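Local coordinates for RagB/SusD family nutrient uptake outer membrane protein (Bacteroides thetaiotaomicron, PDB 7KV2), which probably binds beta-glucan at the surface of the outer membrane as a SusD-family glycan-binding protein, helping to capture it for uptake, at residues Leu194-Met205 against Val215-Tyr224; Ala294-Leu302 against Glu393-Arg401. All blocks are in the same frame, centred on the assembly; numbering follows the deposited sequence.

Contact 1: Leu194-Met205 against Val215-Tyr224; sequences LEEVIQLNVLPM and VTLAMVYMLY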
loop_
_atom_site.group_PDB
_atom_site.type_symbol
_atom_site.label_atom_id
_atom_site.label_comp_id
_atom_site.label_asym_id
_atom_site.label_seq_id
_atom_site.Cartn_x
_atom_site.Cartn_y
_atom_site.Cartn_z
ATOM N N LEU A 194 18.923 -4.571 -2.801
ATOM C CA LEU A 194 18.278 -5.598 -1.947
ATOM C C LEU A 194 19.238 -6.789 -1.769
ATOM O O LEU A 194 19.281 -7.323 -0.645
ATOM C CB LEU A 194 16.941 -6.040 -2.544
ATOM C CG LEU A 194 15.854 -4.964 -2.580
ATOM C CD1 LEU A 194 14.511 -5.584 -2.934
ATOM C CD2 LEU A 194 15.752 -4.212 -1.263
ATOM N N GLU A 195 19.931 -7.220 -2.828
ATOM C CA GLU A 195 20.914 -8.340 -2.752
ATOM C C GLU A 195 21.976 -7.988 -1.700
ATOM O O GLU A 195 22.298 -8.839 -0.859
ATOM C CB GLU A 195 21.515 -8.604 -4.130
ATOM C CG GLU A 195 20.547 -9.302 -5.071
ATOM C CD GLU A 195 20.923 -9.423 -6.552
ATOM O OE1 GLU A 195 21.882 -8.763 -6.995
ATOM O OE2 GLU A 195 20.216 -10.166 -7.252
ATOM N N GLU A 196 22.459 -6.754 -1.718
ATOM C CA GLU A 196 23.510 -6.281 -0.776
ATOM C C GLU A 196 22.979 -6.295 0.648
ATOM O O GLU A 196 23.733 -6.639 1.563
ATOM C CB GLU A 196 23.922 -4.852 -1.080
ATOM C CG GLU A 196 24.740 -4.730 -2.336
ATOM C CD GLU A 196 25.035 -3.280 -2.665
ATOM O OE1 GLU A 196 24.901 -2.413 -1.745
ATOM O OE2 GLU A 196 25.364 -3.013 -3.837
ATOM N N VAL A 197 21.756 -5.816 0.853
ATOM C CA VAL A 197 21.152 -5.790 2.206
ATOM C C VAL A 197 21.028 -7.236 2.684
ATOM O O VAL A 197 21.315 -7.507 3.868
ATOM C CB VAL A 197 19.766 -5.109 2.190
ATOM C CG1 VAL A 197 18.973 -5.521 3.404
ATOM C CG2 VAL A 197 19.902 -3.614 2.057
ATOM N N ILE A 198 20.563 -8.135 1.822
ATOM C CA ILE A 198 20.358 -9.555 2.213
ATOM C C ILE A 198 21.728 -10.119 2.611
ATOM O O ILE A 198 21.826 -10.832 3.628
ATOM C CB ILE A 198 19.680 -10.336 1.077
ATOM C CG1 ILE A 198 18.208 -9.890 0.934
ATOM C CG2 ILE A 198 19.792 -11.833 1.298
ATOM C CD1 ILE A 198 17.517 -10.282 -0.368
ATOM N N GLN A 199 22.751 -9.797 1.828
ATOM C CA GLN A 199 24.105 -10.376 2.044
ATOM C C GLN A 199 24.744 -9.793 3.310
ATOM O O GLN A 199 25.666 -10.441 3.821
ATOM C CB GLN A 199 24.963 -10.139 0.805
ATOM C CG GLN A 199 24.486 -10.932 -0.398
ATOM C CD GLN A 199 25.185 -10.485 -1.663
ATOM O OE1 GLN A 199 26.131 -9.712 -1.609
ATOM N NE2 GLN A 199 24.712 -10.937 -2.809
ATOM N N LEU A 200 24.327 -8.622 3.812
ATOM C CA LEU A 200 24.885 -8.101 5.092
ATOM C C LEU A 200 24.555 -9.090 6.226
ATOM O O LEU A 200 25.330 -9.162 7.191
ATOM C CB LEU A 200 24.353 -6.696 5.397
ATOM C CG LEU A 200 24.952 -5.572 4.552
ATOM C CD1 LEU A 200 24.156 -4.293 4.736
ATOM C CD2 LEU A 200 26.421 -5.326 4.893
ATOM N N ASN A 201 23.419 -9.793 6.138
ATOM C CA ASN A 201 23.031 -10.869 7.086
ATOM C C ASN A 201 22.930 -10.327 8.522
ATOM O O ASN A 201 23.446 -10.986 9.472
ATOM C CB ASN A 201 24.016 -12.037 7.005
ATOM C CG ASN A 201 23.488 -13.256 7.708
ATOM O OD1 ASN A 201 22.276 -13.443 7.802
ATOM N ND2 ASN A 201 24.385 -14.081 8.212
ATOM N N VAL A 202 22.272 -9.185 8.707
ATOM C CA VAL A 202 22.154 -8.488 10.021
ATOM C C VAL A 202 20.679 -8.264 10.401
ATOM O O VAL A 202 20.418 -7.889 11.530
ATOM C CB VAL A 202 22.931 -7.161 9.977
ATOM C CG1 VAL A 202 22.423 -6.209 8.897
ATOM C CG2 VAL A 202 22.963 -6.493 11.337
ATOM N N LEU A 203 19.733 -8.429 9.481
ATOM C CA LEU A 203 18.309 -8.120 9.783
ATOM C C LEU A 203 17.662 -9.325 10.447
ATOM O O LEU A 203 17.803 -10.450 9.995
ATOM C CB LEU A 203 17.598 -7.793 8.475
ATOM C CG LEU A 203 17.982 -6.459 7.856
ATOM C CD1 LEU A 203 17.315 -6.246 6.510
ATOM C CD2 LEU A 203 17.690 -5.294 8.789
ATOM N N PRO A 204 16.830 -9.131 11.481
ATOM C CA PRO A 204 16.079 -10.259 12.023
ATOM C C PRO A 204 14.955 -10.677 11.061
ATOM O O PRO A 204 14.499 -9.828 10.262
ATOM C CB PRO A 204 15.593 -9.700 13.351
ATOM C CG PRO A 204 15.411 -8.203 13.072
ATOM C CD PRO A 204 16.527 -7.844 12.116
ATOM N N MET A 205 14.503 -11.922 11.186
ATOM C CA MET A 205 13.363 -12.457 10.394
ATOM C C MET A 205 12.071 -11.743 10.824
ATOM O O MET A 205 11.258 -11.404 9.932
ATOM C CB MET A 205 13.244 -13.973 10.559
ATOM C CG MET A 205 12.172 -14.609 9.704
ATOM S SD MET A 205 12.321 -14.315 7.943
ATOM C CE MET A 205 13.316 -15.698 7.406
ATOM N N VAL A 215 12.771 -2.281 9.507
ATOM C CA VAL A 215 13.081 -3.236 8.426
ATOM C C VAL A 215 13.465 -4.583 9.048
ATOM O O VAL A 215 14.223 -4.603 10.050
ATOM C CB VAL A 215 14.198 -2.666 7.538
ATOM C CG1 VAL A 215 14.666 -3.670 6.510
ATOM C CG2 VAL A 215 13.728 -1.383 6.866
ATOM N N THR A 216 12.966 -5.650 8.444
ATOM C CA THR A 216 13.265 -7.053 8.761
ATOM C C THR A 216 13.648 -7.775 7.468
ATOM O O THR A 216 13.325 -7.268 6.365
ATOM C CB THR A 216 12.065 -7.743 9.404
ATOM O OG1 THR A 216 11.078 -7.829 8.362
ATOM C CG2 THR A 216 11.588 -6.984 10.619
ATOM N N LEU A 217 14.290 -8.944 7.616
ATOM C CA LEU A 217 14.609 -9.814 6.472
ATOM C C LEU A 217 13.304 -10.152 5.740
ATOM O O LEU A 217 13.309 -10.128 4.529
ATOM C CB LEU A 217 15.348 -11.070 6.936
ATOM C CG LEU A 217 15.873 -11.951 5.794
ATOM C CD1 LEU A 217 16.857 -11.208 4.917
ATOM C CD2 LEU A 217 16.502 -13.216 6.354
ATOM N N ALA A 218 12.218 -10.491 6.451
ATOM C CA ALA A 218 10.965 -10.919 5.785
ATOM C C ALA A 218 10.422 -9.758 4.954
ATOM O O ALA A 218 9.923 -10.020 3.830
ATOM C CB ALA A 218 9.953 -11.415 6.778
ATOM N N MET A 219 10.537 -8.534 5.462
ATOM C CA MET A 219 10.060 -7.344 4.712
ATOM C C MET A 219 10.902 -7.222 3.434
ATOM O O MET A 219 10.368 -7.020 2.341
ATOM C CB MET A 219 10.135 -6.084 5.571
ATOM C CG MET A 219 9.795 -4.830 4.815
ATOM S SD MET A 219 11.321 -4.126 4.067
ATOM C CE MET A 219 10.766 -2.455 3.759
ATOM N N VAL A 220 12.209 -7.426 3.552
ATOM C CA VAL A 220 13.111 -7.270 2.377
ATOM C C VAL A 220 12.795 -8.358 1.349
ATOM O O VAL A 220 12.745 -8.048 0.169
ATOM C CB VAL A 220 14.584 -7.313 2.849
ATOM C CG1 VAL A 220 15.563 -7.597 1.720
ATOM C CG2 VAL A 220 14.953 -6.028 3.552
ATOM N N TYR A 221 12.539 -9.579 1.807
ATOM C CA TYR A 221 12.173 -10.744 0.969
ATOM C C TYR A 221 10.906 -10.404 0.186
ATOM O O TYR A 221 10.788 -10.680 -1.027
ATOM C CB TYR A 221 11.993 -11.970 1.844
ATOM C CG TYR A 221 13.273 -12.677 2.224
ATOM C CD1 TYR A 221 14.519 -12.316 1.707
ATOM C CD2 TYR A 221 13.213 -13.768 3.072
ATOM C CE1 TYR A 221 15.674 -13.007 2.074
ATOM C CE2 TYR A 221 14.350 -14.491 3.406
ATOM C CZ TYR A 221 15.586 -14.098 2.919
ATOM O OH TYR A 221 16.683 -14.865 3.255
ATOM N N MET A 222 9.943 -9.812 0.866
ATOM C CA MET A 222 8.660 -9.481 0.200
ATOM C C MET A 222 8.867 -8.355 -0.828
ATOM O O MET A 222 8.248 -8.415 -1.893
ATOM C CB MET A 222 7.584 -9.107 1.217
ATOM C CG MET A 222 7.116 -10.304 2.061
ATOM S SD MET A 222 6.372 -11.642 1.100
ATOM C CE MET A 222 4.739 -10.931 0.797
ATOM N N LEU A 223 9.630 -7.318 -0.492
ATOM C CA LEU A 223 9.942 -6.210 -1.426
ATOM C C LEU A 223 10.722 -6.761 -2.643
ATOM O O LEU A 223 10.424 -6.377 -3.791
ATOM C CB LEU A 223 10.711 -5.139 -0.650
ATOM C CG LEU A 223 11.124 -3.925 -1.472
ATOM C CD1 LEU A 223 9.930 -3.290 -2.143
ATOM C CD2 LEU A 223 11.852 -2.915 -0.600
ATOM N N TYR A 224 11.608 -7.721 -2.408
ATOM C CA TYR A 224 12.397 -8.404 -3.473
ATOM C C TYR A 224 11.416 -9.119 -4.417
ATOM O O TYR A 224 11.397 -8.856 -5.643
ATOM C CB TYR A 224 13.454 -9.298 -2.822
ATOM C CG TYR A 224 14.257 -10.125 -3.798
ATOM C CD1 TYR A 224 13.748 -11.289 -4.341
ATOM C CD2 TYR A 224 15.505 -9.697 -4.226
ATOM C CE1 TYR A 224 14.494 -12.067 -5.220
ATOM C CE2 TYR A 224 16.252 -10.456 -5.120
ATOM C CZ TYR A 224 15.754 -11.643 -5.614
ATOM O OH TYR A 224 16.476 -12.373 -6.512
HETATM O O HOH W 1 19.330 -12.229 -6.069
#
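Leu-194 to Leu-200 and Leu-217 to Tyr-224 run nearly antiparallel, their short helical axes 10.5 Å apart at closest and 155° between directions, and the chain after Asn-201 swings back to meet the start of the second helix. Val-220 sits between two partners: its CG1 lies 3.6 Å from CG1 of Ile-198, while CG2 meets CD1 of Leu-203, which also touches Val-215. CD1 of Leu-194 presses on the backbone of Tyr-224, 3.6 Å from its CA. CD1 of Ile-198 reaches the edge of the Tyr-221 ring. Met-205 leaves its backbone with CG anti to N (chi1 -176°), then bends so that SD lies 3.9 Å from CB of Ala-218. Leu-217 N donates to Pro-204 O at 2.8 Å, and Thr-216, the N-cap, accepts from Met-219 N through OG1. One water joins Glu-195 OE2 to Tyr-224 OH; the same carboxylate oxygen is salt-bridged to Arg-236. Such antiparallel helix pairs are consistent with the tetratricopeptide-repeat character of SusD proteins. Aliphatic branches thus fill the middle of the hairpin, while polar bonds bind the helix start at one end and a water links side chains at the other.

Contact 2: Ala294-Leu302 against Glu393-Arg401; sequences AGGTALPTL and ELNWNNNLR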
loop_
_atom_site.group_PDB
_atom_site.type_symbol
_atom_site.label_atom_id
_atom_site.label_comp_id
_atom_site.label_asym_id
_atom_site.label_seq_id
_atom_site.Cartn_x
_atom_site.Cartn_y
_atom_site.Cartn_z
ATOM N N ALA A 294 4.706 12.232 13.375
ATOM C CA ALA A 294 4.319 10.836 13.676
ATOM C C ALA A 294 3.034 10.869 14.527
ATOM O O ALA A 294 3.113 11.026 15.776
ATOM C CB ALA A 294 5.458 10.104 14.339
ATOM N N GLY A 295 1.887 10.807 13.842
ATOM C CA GLY A 295 0.542 10.842 14.437
ATOM C C GLY A 295 -0.305 9.762 13.805
ATOM O O GLY A 295 0.256 8.630 13.560
ATOM N N GLY A 296 -1.570 10.088 13.532
ATOM C CA GLY A 296 -2.509 9.195 12.839
ATOM C C GLY A 296 -2.510 9.344 11.332
ATOM O O GLY A 296 -1.644 10.022 10.770
ATOM N N THR A 297 -3.425 8.625 10.692
ATOM C CA THR A 297 -3.609 8.614 9.231
ATOM C C THR A 297 -4.890 9.348 8.899
ATOM O O THR A 297 -5.844 9.304 9.664
ATOM C CB THR A 297 -3.601 7.182 8.661
ATOM O OG1 THR A 297 -3.890 7.249 7.285
ATOM C CG2 THR A 297 -4.607 6.253 9.287
ATOM N N ALA A 298 -4.922 9.960 7.735
ATOM C CA ALA A 298 -6.127 10.585 7.177
ATOM C C ALA A 298 -6.991 9.543 6.476
ATOM O O ALA A 298 -8.123 9.893 6.114
ATOM C CB ALA A 298 -5.701 11.643 6.169
ATOM N N LEU A 299 -6.471 8.332 6.218
ATOM C CA LEU A 299 -7.131 7.399 5.239
ATOM C C LEU A 299 -8.601 7.184 5.602
ATOM O O LEU A 299 -9.463 7.315 4.726
ATOM C CB LEU A 299 -6.326 6.111 5.071
ATOM C CG LEU A 299 -6.974 5.029 4.217
ATOM C CD1 LEU A 299 -7.203 5.497 2.795
ATOM C CD2 LEU A 299 -6.192 3.736 4.194
ATOM N N PRO A 300 -8.957 6.838 6.862
ATOM C CA PRO A 300 -10.361 6.586 7.213
ATOM C C PRO A 300 -11.254 7.804 6.962
ATOM O O PRO A 300 -12.371 7.615 6.575
ATOM C CB PRO A 300 -10.302 6.147 8.675
ATOM C CG PRO A 300 -8.916 5.578 8.816
ATOM C CD PRO A 300 -8.068 6.512 7.982
ATOM N N THR A 301 -10.763 9.018 7.175
ATOM C CA THR A 301 -11.563 10.240 6.897
ATOM C C THR A 301 -11.853 10.265 5.389
ATOM O O THR A 301 -12.991 10.582 4.981
ATOM C CB THR A 301 -10.857 11.514 7.373
ATOM O OG1 THR A 301 -10.762 11.498 8.812
ATOM C CG2 THR A 301 -11.625 12.743 6.926
ATOM N N LEU A 302 -10.864 9.970 4.556
ATOM C CA LEU A 302 -11.020 10.068 3.069
ATOM C C LEU A 302 -12.153 9.169 2.570
ATOM O O LEU A 302 -12.989 9.684 1.794
ATOM C CB LEU A 302 -9.714 9.682 2.383
ATOM C CG LEU A 302 -8.597 10.701 2.574
ATOM C CD1 LEU A 302 -7.259 10.179 2.096
ATOM C CD2 LEU A 302 -8.928 11.992 1.853
ATOM N N GLU A 393 -9.727 14.350 12.288
ATOM C CA GLU A 393 -9.818 13.896 10.881
ATOM C C GLU A 393 -8.487 13.290 10.431
ATOM O O GLU A 393 -8.495 12.467 9.506
ATOM C CB GLU A 393 -10.215 15.065 9.966
ATOM C CG GLU A 393 -11.542 15.712 10.346
ATOM C CD GLU A 393 -12.184 16.560 9.259
ATOM O OE1 GLU A 393 -11.425 17.192 8.461
ATOM O OE2 GLU A 393 -13.444 16.588 9.195
ATOM N N LEU A 394 -7.361 13.719 11.001
ATOM C CA LEU A 394 -6.027 13.299 10.519
ATOM C C LEU A 394 -5.381 12.313 11.491
ATOM O O LEU A 394 -4.196 11.941 11.244
ATOM C CB LEU A 394 -5.151 14.554 10.363
ATOM C CG LEU A 394 -5.676 15.597 9.364
ATOM C CD1 LEU A 394 -4.806 16.854 9.346
ATOM C CD2 LEU A 394 -5.787 15.041 7.952
ATOM N N ASN A 395 -6.070 11.898 12.545
ATOM C CA ASN A 395 -5.366 11.122 13.603
ATOM C C ASN A 395 -6.018 9.777 13.864
ATOM O O ASN A 395 -6.135 9.427 15.043
ATOM C CB ASN A 395 -5.187 11.902 14.910
ATOM C CG ASN A 395 -4.078 12.904 14.740
ATOM O OD1 ASN A 395 -2.917 12.522 14.520
ATOM N ND2 ASN A 395 -4.457 14.178 14.729
ATOM N N TRP A 396 -6.397 9.040 12.819
ATOM C CA TRP A 396 -6.870 7.642 13.001
ATOM C C TRP A 396 -5.661 6.737 13.316
ATOM O O TRP A 396 -4.599 6.984 12.807
ATOM C CB TRP A 396 -7.601 7.180 11.746
ATOM C CG TRP A 396 -8.843 7.961 11.527
ATOM C CD1 TRP A 396 -9.009 9.026 10.680
ATOM C CD2 TRP A 396 -10.084 7.775 12.217
ATOM N NE1 TRP A 396 -10.289 9.480 10.788
ATOM C CE2 TRP A 396 -10.961 8.764 11.745
ATOM C CE3 TRP A 396 -10.550 6.851 13.170
ATOM C CZ2 TRP A 396 -12.268 8.867 12.204
ATOM C CZ3 TRP A 396 -11.847 6.958 13.615
ATOM C CH2 TRP A 396 -12.691 7.951 13.144
ATOM N N ASN A 397 -5.870 5.710 14.141
ATOM C CA ASN A 397 -4.811 4.797 14.618
ATOM C C ASN A 397 -4.598 3.640 13.611
ATOM O O ASN A 397 -3.655 2.863 13.830
ATOM C CB ASN A 397 -5.154 4.263 16.022
ATOM C CG ASN A 397 -6.350 3.337 16.076
ATOM O OD1 ASN A 397 -6.787 2.785 15.060
ATOM N ND2 ASN A 397 -6.925 3.153 17.269
ATOM N N ASN A 398 -5.338 3.551 12.505
ATOM C CA ASN A 398 -5.222 2.371 11.594
ATOM C C ASN A 398 -3.839 2.284 10.949
ATOM O O ASN A 398 -3.521 3.075 10.004
ATOM C CB ASN A 398 -6.265 2.394 10.473
ATOM C CG ASN A 398 -7.676 2.543 10.970
ATOM O OD1 ASN A 398 -8.018 3.578 11.567
ATOM N ND2 ASN A 398 -8.473 1.502 10.740
ATOM N N ASN A 399 -3.016 1.318 11.327
ATOM C CA ASN A 399 -1.784 1.076 10.546
ATOM C C ASN A 399 -2.111 0.705 9.085
ATOM O O ASN A 399 -3.146 0.083 8.796
ATOM C CB ASN A 399 -0.965 -0.068 11.149
ATOM C CG ASN A 399 -0.295 0.257 12.462
ATOM O OD1 ASN A 399 -0.469 1.351 13.030
ATOM N ND2 ASN A 399 0.468 -0.719 12.945
ATOM N N LEU A 400 -1.238 1.061 8.146
ATOM C CA LEU A 400 -1.390 0.653 6.722
ATOM C C LEU A 400 -0.678 -0.683 6.566
ATOM O O LEU A 400 0.556 -0.731 6.727
ATOM C CB LEU A 400 -0.865 1.745 5.774
ATOM C CG LEU A 400 -1.071 1.383 4.316
ATOM C CD1 LEU A 400 -2.554 1.320 3.964
ATOM C CD2 LEU A 400 -0.326 2.370 3.415
ATOM N N ARG A 401 -1.442 -1.760 6.316
ATOM C CA ARG A 401 -0.815 -3.092 6.115
ATOM C C ARG A 401 -0.111 -3.107 4.746
ATOM O O ARG A 401 -0.752 -2.878 3.736
ATOM C CB ARG A 401 -1.865 -4.186 6.236
ATOM C CG ARG A 401 -2.226 -4.538 7.678
ATOM C CD ARG A 401 -2.956 -3.415 8.415
ATOM N NE ARG A 401 -3.593 -3.962 9.626
ATOM C CZ ARG A 401 -4.231 -3.233 10.539
ATOM N NH1 ARG A 401 -4.304 -1.917 10.428
ATOM N NH2 ARG A 401 -4.764 -3.836 11.582
#
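Trp-396 packs against Pro-300 and Thr-301 of helix 299-303, which hold its indole from two directions. Pro-300 CB stands over one face, 3.7 Å from the centroid of the five-membered ring and 11° off its normal, a CH-pi contact. At the ring edge NE1 donates to Thr-301 OG1 at 2.9 Å, with the oxygen almost in the indole plane. That hydroxyl in turn donates to Glu-393 O at 2.6 Å, on a lone pair in the carbonyl plane, so one threonine oxygen links the indole to the backbone of Glu-393, three residues before the tryptophan. With OG1 beside the backbone N (chi1 -66°), Thr-301 can serve both partners.

The backbones close in around Gly-296, whose CA is 3.5 Å from that of Asn-395. Thr-297 and Trp-396 form a single antiparallel, hydrogen-bonded bridge: Thr-297 N to Trp-396 O is 2.9 Å, and the return bond from Trp-396 N to Thr-297 O is longer. Asn-395 OD1 takes Gly-296 N at 3.0 Å on a lone pair, and its ND2 is held by Arg-286 O. Thr-297 OG1 caps Leu-299 N and also bonds to Asp-61.

Packing is looser on the side of Leu-299 and Leu-400, whose CD2 and CD1 are 4.4 Å apart and where helix 70-75 touches both leucines. The Glu-393 side chain lies at the more exposed rim, its carboxylate taking no part. The two segments, 91 residues apart in sequence, are therefore joined within the SusD family region chiefly by directional bonds: the NE1-to-hydroxyl-to-carbonyl relay fixes the indole edge, and the proline bears on its face.

How the contacts relate
Both contacts are largely buried, but contact 2 is closer to the middle of the chain, its centre about 13 Å from the chain centre against about 19 Å for contact 1. They share no element: contact 1 joins consecutive helices, 183-200 and 217-231, in the N-terminal region, whereas contact 2 ties helix 299-303 and the loop before it to the irregular approach of strand 400-404 in the SusD family region. Their centres are about 27 Å apart and their nearest atoms about 10 Å, without touching. The chemistry follows the setting: in contact 1 two helices and the connection after the first meet mainly through apolar side chains, while contact 2 is held mainly by backbone and side-chain hydrogen bonds, three of them made by Trp-396.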